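PDB 3QO6: protease Do-like 1, chloroplastic from Arabidopsis thaliana, which acts as a chloroplast serine protease required at high temperature, may degrade damaged proteins, and can break down beta-casein. Local coordinates for residues 57-62 and 112-117; 24-29 and 116-121; 29-34 and 81-86. All coordinates share one frame; numbering follows the deposited sequence.

Contact 1: 57-62 and 112-117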
ATOM      1  N   GLY B  57      32.779   2.171 -13.405  1.00 65.24           N
ATOM      2  CA  GLY B  57      33.709   1.237 -14.003  1.00 63.32           C
ATOM      3  C   GLY B  57      35.100   1.784 -13.771  1.00 65.76           C
ATOM      4  O   GLY B  57      35.282   2.860 -13.187  1.00 66.81           O
ATOM      5  N   PHE B  58      36.098   1.043 -14.218  1.00 65.55           N
ATOM      6  CA  PHE B  58      37.468   1.478 -14.064  1.00 65.88           C
ATOM      7  C   PHE B  58      38.203   1.187 -15.359  1.00 65.97           C
ATOM      8  O   PHE B  58      37.743   0.407 -16.171  1.00 67.18           O
ATOM      9  CB  PHE B  58      38.126   0.763 -12.874  1.00 64.66           C
ATOM     10  CG  PHE B  58      37.795  -0.695 -12.782  1.00 63.27           C
ATOM     11  CD1 PHE B  58      36.558  -1.110 -12.301  1.00 60.19           C
ATOM     12  CD2 PHE B  58      38.719  -1.666 -13.197  1.00 62.55           C
ATOM     13  CE1 PHE B  58      36.245  -2.478 -12.238  1.00 62.14           C
ATOM     14  CE2 PHE B  58      38.419  -3.036 -13.137  1.00 57.24           C
ATOM     15  CZ  PHE B  58      37.192  -3.442 -12.664  1.00 61.19           C
ATOM     16  N   VAL B  59      39.335   1.844 -15.555  1.00 67.98           N
ATOM     17  CA  VAL B  59      40.140   1.655 -16.753  1.00 68.40           C
ATOM     18  C   VAL B  59      40.949   0.385 -16.603  1.00 69.47           C
ATOM     19  O   VAL B  59      41.681   0.206 -15.611  1.00 65.70           O
ATOM     20  CB  VAL B  59      41.102   2.833 -16.939  1.00 69.98           C
ATOM     21  CG1 VAL B  59      42.310   2.413 -17.721  1.00 71.54           C
ATOM     22  CG2 VAL B  59      40.396   3.950 -17.644  1.00 71.38           C
ATOM     23  N   TRP B  60      40.842  -0.493 -17.590  1.00 65.34           N
ATOM     24  CA  TRP B  60      41.580  -1.728 -17.509  1.00 67.31           C
ATOM     25  C   TRP B  60      42.952  -1.696 -18.142  1.00 67.13           C
ATOM     26  O   TRP B  60      43.868  -2.348 -17.653  1.00 67.61           O
ATOM     27  CB  TRP B  60      40.782  -2.851 -18.121  1.00 69.92           C
ATOM     28  CG  TRP B  60      41.450  -4.138 -17.946  1.00 71.88           C
ATOM     29  CD1 TRP B  60      42.147  -4.820 -18.884  1.00 72.22           C
ATOM     30  CD2 TRP B  60      41.476  -4.941 -16.752  1.00 74.69           C
ATOM     31  NE1 TRP B  60      42.605  -6.009 -18.363  1.00 74.92           N
ATOM     32  CE2 TRP B  60      42.210  -6.111 -17.054  1.00 74.08           C
ATOM     33  CE3 TRP B  60      40.946  -4.792 -15.455  1.00 70.12           C
ATOM     34  CZ2 TRP B  60      42.430  -7.135 -16.106  1.00 68.85           C
ATOM     35  CZ3 TRP B  60      41.166  -5.816 -14.513  1.00 66.03           C
ATOM     36  CH2 TRP B  60      41.903  -6.968 -14.848  1.00 64.37           C
ATOM     37  N   ASP B  61      43.096  -0.934 -19.218  1.00 68.65           N
ATOM     38  CA  ASP B  61      44.375  -0.844 -19.943  1.00 73.50           C
ATOM     39  C   ASP B  61      44.521   0.397 -20.812  1.00 76.37           C
ATOM     40  O   ASP B  61      43.546   1.111 -21.102  1.00 73.48           O
ATOM     41  CB  ASP B  61      44.574  -2.070 -20.844  1.00 69.86           C
ATOM     42  CG  ASP B  61      43.428  -2.260 -21.844  1.00 74.98           C
ATOM     43  OD1 ASP B  61      43.085  -3.448 -22.138  1.00 71.70           O
ATOM     44  OD2 ASP B  61      42.879  -1.231 -22.340  1.00 65.25           O
ATOM     45  N   LYS B  62      45.747   0.622 -21.270  1.00 79.88           N
ATOM     46  CA  LYS B  62      46.021   1.783 -22.107  1.00 82.05           C
ATOM     47  C   LYS B  62      45.244   1.816 -23.428  1.00 82.52           C
ATOM     48  O   LYS B  62      45.125   2.884 -24.043  1.00 82.75           O
ATOM     49  CB  LYS B  62      47.518   1.880 -22.365  1.00 81.36           C
ATOM     50  CG  LYS B  62      48.330   2.264 -21.133  1.00 83.21           C
ATOM     51  CD  LYS B  62      48.076   3.724 -20.748  1.00 84.28           C
ATOM     52  CE  LYS B  62      49.049   4.199 -19.657  1.00 84.95           C
ATOM     53  NZ  LYS B  62      48.816   5.622 -19.301  1.00 81.81           N
ATOM     54  N   ASN B 112      47.015   9.209 -22.467  1.00 96.11           N
ATOM     55  CA  ASN B 112      47.499  10.004 -21.337  1.00 95.28           C
ATOM     56  C   ASN B 112      46.446  10.190 -20.245  1.00 90.83           C
ATOM     57  O   ASN B 112      46.792  10.393 -19.079  1.00 89.61           O
ATOM     58  CB  ASN B 112      47.985  11.396 -21.804  1.00102.03           C
ATOM     59  CG  ASN B 112      46.836  12.404 -21.989  1.00106.18           C
ATOM     60  OD1 ASN B 112      46.033  12.290 -22.919  1.00107.21           O
ATOM     61  ND2 ASN B 112      46.759  13.392 -21.092  1.00109.47           N
ATOM     62  N   LYS B 113      45.176  10.140 -20.633  0.50 82.24           N
ATOM     63  CA  LYS B 113      44.076  10.305 -19.703  0.50 76.87           C
ATOM     64  C   LYS B 113      43.511   8.953 -19.275  0.50 75.30           C
ATOM     65  O   LYS B 113      42.339   8.839 -18.932  0.50 72.44           O
ATOM     66  CB  LYS B 113      42.997  11.156 -20.362  0.50 75.89           C
ATOM     67  CG  LYS B 113      43.413  12.601 -20.553  0.50 75.17           C
ATOM     68  CD  LYS B 113      42.421  13.370 -21.410  0.50 76.80           C
ATOM     69  CE  LYS B 113      40.970  13.048 -21.057  0.50 78.38           C
ATOM     70  NZ  LYS B 113      39.996  13.935 -21.760  0.50 76.09           N
ATOM     71  N   LEU B 114      44.368   7.935 -19.284  1.00 75.93           N
ATOM     72  CA  LEU B 114      43.987   6.579 -18.921  1.00 76.83           C
ATOM     73  C   LEU B 114      44.945   5.880 -17.955  1.00 79.72           C
ATOM     74  O   LEU B 114      46.070   5.509 -18.321  1.00 77.05           O
ATOM     75  CB  LEU B 114      43.852   5.699 -20.175  1.00 75.86           C
ATOM     76  CG  LEU B 114      42.700   5.965 -21.147  1.00 77.42           C
ATOM     77  CD1 LEU B 114      42.806   5.037 -22.341  1.00 78.30           C
ATOM     78  CD2 LEU B 114      41.366   5.749 -20.452  1.00 80.16           C
ATOM     79  N   ARG B 115      44.483   5.687 -16.720  1.00 80.15           N
ATOM     80  CA  ARG B 115      45.276   4.993 -15.716  1.00 79.28           C
ATOM     81  C   ARG B 115      44.636   3.635 -15.504  1.00 79.25           C
ATOM     82  O   ARG B 115      43.488   3.545 -15.098  1.00 79.64           O
ATOM     83  CB  ARG B 115      45.282   5.768 -14.393  1.00 79.97           C
ATOM     84  CG  ARG B 115      46.074   5.097 -13.254  1.00 78.30           C
ATOM     85  CD  ARG B 115      46.054   5.931 -11.953  1.00 78.13           C
ATOM     86  NE  ARG B 115      46.875   5.357 -10.883  1.00 78.98           N
ATOM     87  CZ  ARG B 115      46.475   4.385 -10.060  1.00 78.91           C
ATOM     88  NH1 ARG B 115      45.259   3.876 -10.175  1.00 75.74           N
ATOM     89  NH2 ARG B 115      47.295   3.907  -9.126  1.00 76.62           N
ATOM     90  N   PRO B 116      45.343   2.554 -15.843  1.00 80.91           N
ATOM     91  CA  PRO B 116      44.686   1.263 -15.604  1.00 80.33           C
ATOM     92  C   PRO B 116      44.916   0.905 -14.117  1.00 79.03           C
ATOM     93  O   PRO B 116      46.053   1.004 -13.640  1.00 77.61           O
ATOM     94  CB  PRO B 116      45.402   0.325 -16.593  1.00 79.91           C
ATOM     95  CG  PRO B 116      46.776   0.913 -16.683  1.00 78.86           C
ATOM     96  CD  PRO B 116      46.526   2.409 -16.715  1.00 80.30           C
ATOM     97  N   ILE B 117      43.862   0.523 -13.383  1.00 75.94           N
ATOM     98  CA  ILE B 117      44.051   0.206 -11.965  1.00 73.87           C
ATOM     99  C   ILE B 117      45.003  -0.940 -11.829  1.00 67.33           C
ATOM    100  O   ILE B 117      45.023  -1.836 -12.651  1.00 69.85           O
ATOM    101  CB  ILE B 117      42.763  -0.228 -11.194  1.00 75.31           C
ATOM    102  CG1 ILE B 117      41.763  -0.811 -12.162  1.00 79.15           C
ATOM    103  CG2 ILE B 117      42.197   0.917 -10.384  1.00 74.53           C
ATOM    104  CD1 ILE B 117      42.299  -1.983 -12.927  1.00 84.93           C
TER
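The Phe58 ring meets the side chain of Ile117 at a slant, with CD2 of Phe58 3.3 Å from CG1 of Ile117 and CD1 of the isoleucine close behind. Phe58 carries CG between its backbone N and carbonyl carbon (chi1 42°), which swings the ring over to Ile117. CD1 of Ile117 also approaches the indole, 4.0 Å from CE3 of Trp60, so the isoleucine tip sits against two aromatic residues. Replacing Phe58 with an alanine would probably leave CG1 and CD1 of Ile117 without much of their apolar cover and the isoleucine freer to turn. Val59 divides its methyls: CG1 packs on Arg115 O and Pro116 CA, while CG2 turns to Leu114 and touches its CD2 at 3.5 Å, the two side chains crossing at about a right angle. Val59 O takes a hydrogen bond from Ile117 N at 3.1 Å and a CA-H contact from Pro116 CA at 3.2 Å. Pro116 also lays its CB against the Trp60 carbonyl. Further on, Lys62 bends at chi2 and brings NZ to 2.9 Å from the Leu114 O; the same ammonium also bonds the Lys111 carbonyl, so it ties down the loop at two points. Loop 112-117, in the connection leaving the six-stranded barrel of the trypsin-like domain, runs over the end of strand 47-61, far from parallel to it. Beyond, Val59 packs on Ile66 and Phe58 and Trp60 on Val67 of strand 65-69, the neighbour of 47-61 in that barrel, while Leu191 of strand 191-198, in the other sheet of the domain, touches both aromatic residues.

Contact 2: 24-29 and 116-121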
ATOM      1  N   GLN B  24      43.558   9.451  -3.855  1.00 72.65           N
ATOM      2  CA  GLN B  24      44.030  10.319  -4.922  1.00 74.33           C
ATOM      3  C   GLN B  24      44.758   9.530  -5.996  1.00 73.89           C
ATOM      4  O   GLN B  24      44.588   9.812  -7.182  1.00 74.63           O
ATOM      5  CB  GLN B  24      44.898  11.464  -4.391  1.00 73.85           C
ATOM      6  CG  GLN B  24      45.985  11.057  -3.458  1.00 86.95           C
ATOM      7  CD  GLN B  24      46.764  12.263  -2.904  1.00 96.55           C
ATOM      8  OE1 GLN B  24      46.184  13.180  -2.297  1.00 95.73           O
ATOM      9  NE2 GLN B  24      48.090  12.257  -3.108  1.00100.83           N
ATOM     10  N   GLU B  25      45.530   8.524  -5.606  1.00 71.69           N
ATOM     11  CA  GLU B  25      46.239   7.724  -6.601  1.00 72.45           C
ATOM     12  C   GLU B  25      45.317   6.963  -7.559  1.00 71.55           C
ATOM     13  O   GLU B  25      45.585   6.893  -8.774  1.00 73.45           O
ATOM     14  CB  GLU B  25      47.142   6.688  -5.942  1.00 76.04           C
ATOM     15  CG  GLU B  25      48.305   7.204  -5.155  1.00 87.95           C
ATOM     16  CD  GLU B  25      49.159   6.048  -4.642  1.00 99.79           C
ATOM     17  OE1 GLU B  25      49.477   6.023  -3.424  1.00102.68           O
ATOM     18  OE2 GLU B  25      49.507   5.159  -5.463  1.00103.56           O
ATOM     19  N   ASN B  26      44.232   6.405  -7.021  1.00 67.53           N
ATOM     20  CA  ASN B  26      43.327   5.590  -7.814  1.00 63.53           C
ATOM     21  C   ASN B  26      42.042   6.169  -8.337  1.00 62.91           C
ATOM     22  O   ASN B  26      41.467   5.601  -9.253  1.00 63.85           O
ATOM     23  CB  ASN B  26      42.997   4.315  -7.054  1.00 65.33           C
ATOM     24  CG  ASN B  26      44.230   3.535  -6.682  1.00 69.31           C
ATOM     25  OD1 ASN B  26      44.747   2.743  -7.467  1.00 69.51           O
ATOM     26  ND2 ASN B  26      44.726   3.772  -5.479  1.00 72.03           N
ATOM     27  N   THR B  27      41.561   7.282  -7.787  1.00 65.70           N
ATOM     28  CA  THR B  27      40.297   7.832  -8.289  1.00 63.38           C
ATOM     29  C   THR B  27      40.378   8.112  -9.786  1.00 63.92           C
ATOM     30  O   THR B  27      39.377   8.022 -10.481  1.00 63.23           O
ATOM     31  CB  THR B  27      39.841   9.113  -7.519  1.00 62.67           C
ATOM     32  OG1 THR B  27      38.561   9.528  -8.011  1.00 61.16           O
ATOM     33  CG2 THR B  27      40.805  10.236  -7.694  1.00 56.95           C
ATOM     34  N   PRO B  28      41.578   8.444 -10.307  1.00 66.62           N
ATOM     35  CA  PRO B  28      41.703   8.712 -11.743  1.00 65.36           C
ATOM     36  C   PRO B  28      41.321   7.503 -12.587  1.00 65.82           C
ATOM     37  O   PRO B  28      40.782   7.662 -13.675  1.00 67.18           O
ATOM     38  CB  PRO B  28      43.167   9.081 -11.891  1.00 66.14           C
ATOM     39  CG  PRO B  28      43.442   9.798 -10.612  1.00 66.15           C
ATOM     40  CD  PRO B  28      42.816   8.847  -9.613  1.00 68.08           C
ATOM     41  N   SER B  29      41.587   6.299 -12.090  1.00 64.70           N
ATOM     42  CA  SER B  29      41.229   5.090 -12.826  1.00 63.93           C
ATOM     43  C   SER B  29      39.731   4.799 -12.846  1.00 61.96           C
ATOM     44  O   SER B  29      39.272   3.922 -13.583  1.00 62.18           O
ATOM     45  CB  SER B  29      41.912   3.869 -12.219  1.00 67.88           C
ATOM     46  OG  SER B  29      43.306   3.963 -12.328  1.00 73.35           O
ATOM     47  N   PRO B 116      45.343   2.554 -15.843  1.00 80.91           N
ATOM     48  CA  PRO B 116      44.686   1.263 -15.604  1.00 80.33           C
ATOM     49  C   PRO B 116      44.916   0.905 -14.117  1.00 79.03           C
ATOM     50  O   PRO B 116      46.053   1.004 -13.640  1.00 77.61           O
ATOM     51  CB  PRO B 116      45.402   0.325 -16.593  1.00 79.91           C
ATOM     52  CG  PRO B 116      46.776   0.913 -16.683  1.00 78.86           C
ATOM     53  CD  PRO B 116      46.526   2.409 -16.715  1.00 80.30           C
ATOM     54  N   ILE B 117      43.862   0.523 -13.383  1.00 75.94           N
ATOM     55  CA  ILE B 117      44.051   0.206 -11.965  1.00 73.87           C
ATOM     56  C   ILE B 117      45.003  -0.940 -11.829  1.00 67.33           C
ATOM     57  O   ILE B 117      45.023  -1.836 -12.651  1.00 69.85           O
ATOM     58  CB  ILE B 117      42.763  -0.228 -11.194  1.00 75.31           C
ATOM     59  CG1 ILE B 117      41.763  -0.811 -12.162  1.00 79.15           C
ATOM     60  CG2 ILE B 117      42.197   0.917 -10.384  1.00 74.53           C
ATOM     61  CD1 ILE B 117      42.299  -1.983 -12.927  1.00 84.93           C
ATOM     62  N   PRO B 118      45.824  -0.906 -10.787  1.00 61.62           N
ATOM     63  CA  PRO B 118      46.784  -1.963 -10.539  1.00 59.59           C
ATOM     64  C   PRO B 118      45.964  -3.184 -10.180  1.00 64.16           C
ATOM     65  O   PRO B 118      45.119  -3.122  -9.310  1.00 70.54           O
ATOM     66  CB  PRO B 118      47.574  -1.427  -9.356  1.00 60.62           C
ATOM     67  CG  PRO B 118      47.484   0.054  -9.511  1.00 58.88           C
ATOM     68  CD  PRO B 118      46.059   0.251  -9.907  1.00 59.32           C
ATOM     69  N   VAL B 119      46.197  -4.298 -10.851  1.00 67.10           N
ATOM     70  CA  VAL B 119      45.436  -5.505 -10.584  1.00 63.99           C
ATOM     71  C   VAL B 119      45.993  -6.296  -9.416  1.00 63.95           C
ATOM     72  O   VAL B 119      47.143  -6.660  -9.428  1.00 67.15           O
ATOM     73  CB  VAL B 119      45.438  -6.393 -11.818  1.00 63.94           C
ATOM     74  CG1 VAL B 119      44.895  -7.784 -11.457  1.00 61.51           C
ATOM     75  CG2 VAL B 119      44.618  -5.725 -12.929  1.00 60.22           C
ATOM     76  N   GLY B 120      45.184  -6.580  -8.410  1.00 64.18           N
ATOM     77  CA  GLY B 120      45.691  -7.343  -7.289  1.00 63.08           C
ATOM     78  C   GLY B 120      45.349  -8.809  -7.320  1.00 66.26           C
ATOM     79  O   GLY B 120      45.002  -9.354  -8.366  1.00 70.67           O
ATOM     80  N   VAL B 121      45.447  -9.461  -6.166  1.00 68.80           N
ATOM     81  CA  VAL B 121      45.135 -10.887  -6.092  1.00 69.32           C
ATOM     82  C   VAL B 121      44.062 -11.169  -5.065  1.00 67.52           C
ATOM     83  O   VAL B 121      44.225 -10.844  -3.898  1.00 70.53           O
ATOM     84  CB  VAL B 121      46.368 -11.731  -5.699  1.00 69.11           C
ATOM     85  CG1 VAL B 121      45.945 -13.171  -5.496  1.00 67.05           C
ATOM     86  CG2 VAL B 121      47.419 -11.659  -6.775  1.00 68.02           C
TER
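Ser29 and Ile117 meet most closely, CB of the serine lying 3.5 Å from CG2 of the isoleucine. OG of Ser29 is held beside its own backbone N (chi1 -64°) and stands 3.8 Å from CG2 of Ile117. One turn back, Asn26 reaches the ring of Pro118, its OD1 3.7 Å from the proline CD, the two side chains crossing at a slant. No hydrogen bond joins the two segments, and the buried area is small. What fixes the serine and asparagine is a second shell centred on Arg115, just ahead of Pro116. OG of Ser29 bonds to the Arg115 carbonyl, and OD1 of Asn26 accepts from the Arg115 guanidinium through NH1. The other half of the amide is tied back to the helix, ND2 bonding to the Leu22 carbonyl, so the Asn26 plane is held from both ends. The backbone adds a 2.9 Å bond from Ser29 N to Asn26 O, which tightens the chain into a 3-10 turn as helix 14-26 gives way to strand 30-40. Further along the second segment, Pro118 and Gly120 form backbone bonds with Leu191 of strand 191-198. The contact belongs to the two-barrel, chymotrypsin-like fold of an HtrA protease, where the N-terminal helix leads into the first barrel beside the connection that passes from this barrel to the second.

Contact 3: 29-34 and 81-86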
ATOM      1  N   SER B  29      41.587   6.299 -12.090  1.00 64.70           N
ATOM      2  CA  SER B  29      41.229   5.090 -12.826  1.00 63.93           C
ATOM      3  C   SER B  29      39.731   4.799 -12.846  1.00 61.96           C
ATOM      4  O   SER B  29      39.272   3.922 -13.583  1.00 62.18           O
ATOM      5  CB  SER B  29      41.912   3.869 -12.219  1.00 67.88           C
ATOM      6  OG  SER B  29      43.306   3.963 -12.328  1.00 73.35           O
ATOM      7  N   VAL B  30      38.955   5.512 -12.045  1.00 60.01           N
ATOM      8  CA  VAL B  30      37.523   5.214 -11.991  1.00 63.20           C
ATOM      9  C   VAL B  30      36.759   6.083 -12.965  1.00 62.23           C
ATOM     10  O   VAL B  30      37.141   7.221 -13.187  1.00 62.95           O
ATOM     11  CB  VAL B  30      36.969   5.354 -10.498  1.00 59.51           C
ATOM     12  CG1 VAL B  30      35.475   5.183 -10.445  1.00 51.98           C
ATOM     13  CG2 VAL B  30      37.610   4.276  -9.612  1.00 56.72           C
ATOM     14  N   VAL B  31      35.689   5.537 -13.548  1.00 62.45           N
ATOM     15  CA  VAL B  31      34.875   6.273 -14.514  1.00 64.83           C
ATOM     16  C   VAL B  31      33.375   6.190 -14.213  1.00 70.23           C
ATOM     17  O   VAL B  31      32.933   5.274 -13.495  1.00 70.95           O
ATOM     18  CB  VAL B  31      35.099   5.743 -15.966  1.00 63.66           C
ATOM     19  CG1 VAL B  31      36.594   5.666 -16.254  1.00 57.44           C
ATOM     20  CG2 VAL B  31      34.407   4.370 -16.163  1.00 50.99           C
ATOM     21  N   TYR B  32      32.608   7.144 -14.769  1.00 68.63           N
ATOM     22  CA  TYR B  32      31.156   7.196 -14.613  1.00 70.64           C
ATOM     23  C   TYR B  32      30.550   6.635 -15.926  1.00 74.49           C
ATOM     24  O   TYR B  32      31.020   6.953 -16.999  1.00 78.46           O
ATOM     25  CB  TYR B  32      30.743   8.652 -14.370  1.00 70.99           C
ATOM     26  CG  TYR B  32      29.326   8.876 -13.832  1.00 78.04           C
ATOM     27  CD1 TYR B  32      29.111   9.594 -12.639  1.00 81.38           C
ATOM     28  CD2 TYR B  32      28.197   8.434 -14.542  1.00 79.38           C
ATOM     29  CE1 TYR B  32      27.806   9.871 -12.170  1.00 83.64           C
ATOM     30  CE2 TYR B  32      26.892   8.700 -14.090  1.00 82.96           C
ATOM     31  CZ  TYR B  32      26.697   9.418 -12.905  1.00 86.64           C
ATOM     32  OH  TYR B  32      25.406   9.662 -12.457  1.00 83.01           O
ATOM     33  N   ILE B  33      29.525   5.794 -15.851  1.00 76.02           N
ATOM     34  CA  ILE B  33      28.920   5.220 -17.052  1.00 74.24           C
ATOM     35  C   ILE B  33      27.451   5.611 -17.246  1.00 76.40           C
ATOM     36  O   ILE B  33      26.637   5.384 -16.366  1.00 74.51           O
ATOM     37  CB  ILE B  33      29.005   3.662 -16.992  1.00 75.26           C
ATOM     38  CG1 ILE B  33      30.456   3.213 -17.236  1.00 75.31           C
ATOM     39  CG2 ILE B  33      28.005   3.016 -17.985  1.00 63.24           C
ATOM     40  CD1 ILE B  33      30.653   1.678 -17.214  1.00 73.16           C
ATOM     41  N   THR B  34      27.084   6.182 -18.393  1.00 82.72           N
ATOM     42  CA  THR B  34      25.662   6.517 -18.583  1.00 86.07           C
ATOM     43  C   THR B  34      24.914   5.705 -19.635  1.00 87.31           C
ATOM     44  O   THR B  34      25.270   5.689 -20.812  1.00 85.11           O
ATOM     45  CB  THR B  34      25.425   7.980 -18.926  1.00 86.92           C
ATOM     46  OG1 THR B  34      26.468   8.782 -18.359  1.00 91.01           O
ATOM     47  CG2 THR B  34      24.054   8.413 -18.362  1.00 80.23           C
ATOM     48  N   VAL B  81      30.937   6.844 -21.330  1.00 78.79           N
ATOM     49  CA  VAL B  81      31.725   6.814 -20.110  1.00 78.17           C
ATOM     50  C   VAL B  81      32.333   8.199 -19.866  1.00 78.30           C
ATOM     51  O   VAL B  81      32.870   8.803 -20.784  1.00 81.42           O
ATOM     52  CB  VAL B  81      32.890   5.770 -20.164  1.00 75.06           C
ATOM     53  CG1 VAL B  81      32.358   4.384 -20.426  1.00 72.33           C
ATOM     54  CG2 VAL B  81      33.876   6.151 -21.215  1.00 81.78           C
ATOM     55  N   THR B  82      32.226   8.719 -18.645  1.00 78.30           N
ATOM     56  CA  THR B  82      32.830  10.007 -18.324  1.00 78.19           C
ATOM     57  C   THR B  82      34.078   9.707 -17.521  1.00 80.36           C
ATOM     58  O   THR B  82      34.044   8.918 -16.579  1.00 83.33           O
ATOM     59  CB  THR B  82      31.951  10.894 -17.446  1.00 77.69           C
ATOM     60  OG1 THR B  82      30.693  11.129 -18.079  1.00 78.27           O
ATOM     61  CG2 THR B  82      32.640  12.223 -17.227  1.00 79.24           C
ATOM     62  N   LEU B  83      35.182  10.332 -17.885  1.00 80.21           N
ATOM     63  CA  LEU B  83      36.415  10.086 -17.176  1.00 81.47           C
ATOM     64  C   LEU B  83      36.588  11.101 -16.055  1.00 83.80           C
ATOM     65  O   LEU B  83      35.799  12.046 -15.937  1.00 82.27           O
ATOM     66  CB  LEU B  83      37.595  10.135 -18.156  1.00 83.16           C
ATOM     67  CG  LEU B  83      37.992   8.787 -18.774  1.00 83.42           C
ATOM     68  CD1 LEU B  83      36.758   8.011 -19.192  1.00 88.11           C
ATOM     69  CD2 LEU B  83      38.899   9.021 -19.960  1.00 86.19           C
ATOM     70  N   ALA B  84      37.618  10.881 -15.238  1.00 83.01           N
ATOM     71  CA  ALA B  84      37.943  11.729 -14.105  1.00 82.35           C
ATOM     72  C   ALA B  84      37.714  13.200 -14.410  1.00 83.31           C
ATOM     73  O   ALA B  84      36.847  13.817 -13.806  1.00 81.35           O
ATOM     74  CB  ALA B  84      39.393  11.493 -13.690  1.00 82.41           C
ATOM     75  N   ASP B  85      38.487  13.745 -15.354  1.00 86.89           N
ATOM     76  CA  ASP B  85      38.409  15.160 -15.761  1.00 86.14           C
ATOM     77  C   ASP B  85      37.086  15.636 -16.350  1.00 85.90           C
ATOM     78  O   ASP B  85      36.976  16.781 -16.747  1.00 84.19           O
ATOM     79  CB  ASP B  85      39.484  15.466 -16.785  1.00 87.53           C
ATOM     80  CG  ASP B  85      39.375  14.579 -18.015  1.00 91.52           C
ATOM     81  OD1 ASP B  85      38.238  14.319 -18.458  1.00 90.77           O
ATOM     82  OD2 ASP B  85      40.425  14.149 -18.541  1.00 95.34           O
ATOM     83  N   GLN B  86      36.099  14.753 -16.431  1.00 88.02           N
ATOM     84  CA  GLN B  86      34.775  15.077 -16.967  1.00 88.98           C
ATOM     85  C   GLN B  86      34.593  14.992 -18.488  1.00 90.24           C
ATOM     86  O   GLN B  86      33.488  15.207 -18.997  1.00 88.67           O
ATOM     87  CB  GLN B  86      34.325  16.439 -16.464  1.00 89.23           C
ATOM     88  CG  GLN B  86      34.214  16.485 -14.954  1.00 93.59           C
ATOM     89  CD  GLN B  86      33.433  15.305 -14.393  1.00 95.75           C
ATOM     90  OE1 GLN B  86      32.292  15.047 -14.794  1.00 96.58           O
ATOM     91  NE2 GLN B  86      34.045  14.583 -13.458  1.00 98.23           N
TER
HETATM   92  O   HOH W   1      38.629   8.592 -15.183  1.00 70.29           O
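Tyr32 O is gripped twice by the opposite strand: by Thr82 N at 2.7 Å and, as a CA-H contact, by Val81 CA at 3.2 Å. The return bond, Tyr32 N to Thr82 O, is 2.9 Å long and nearly straight at 168°. Tyr32 and Thr82 are therefore a hydrogen-bonded antiparallel pair, with their CB atoms 4.0 Å apart, and the phenol runs on from there to bond through OH with Ser54 OG. Ile33 and Val81 form the next, non-hydrogen-bonded pair on the other face, their side chains side by side with CG1 of each 3.9 Å apart. Here strand 30-40 meets strand 78-82, the first and last in the order around the six-stranded sheet, and so closes the first barrel of the chymotrypsin-like protease domain. On the Ile33 face both pair members rest on Leu105 of strand 102-107. In Val31, CG1 anti to the carbonyl carbon (chi1 -50°) puts that methyl beside Leu83, where it touches CD1 of the leucine at 3.8 Å. Past this point the strands part: a water donates to Val30 O and sits close to Ala84 N, while Leu83 to Gln86 fold into a type I turn that leads towards strand 88-97.

How the contacts relate
The three contacts lie round one end of the first barrel. Contacts 1 and 2 have centres 8 Å apart and share Pro116 and Ile117, so strand 47-61 and the turn after helix 14-26 both hold the same linker. Ser29 belongs to contacts 2 and 3, whose centres are 14 Å apart, and carries the chain from helix to strand. Contacts 1 and 3 are joined through adjacent strands: Val59 N bonds to Ser29 O at 2.9 Å and Val31 N to Gly57 O at 2.7 Å. The predicted catalytic serine, Ser180, is about 10 Å from Phe58 and about 9 Å from Ile33, side chain to side chain.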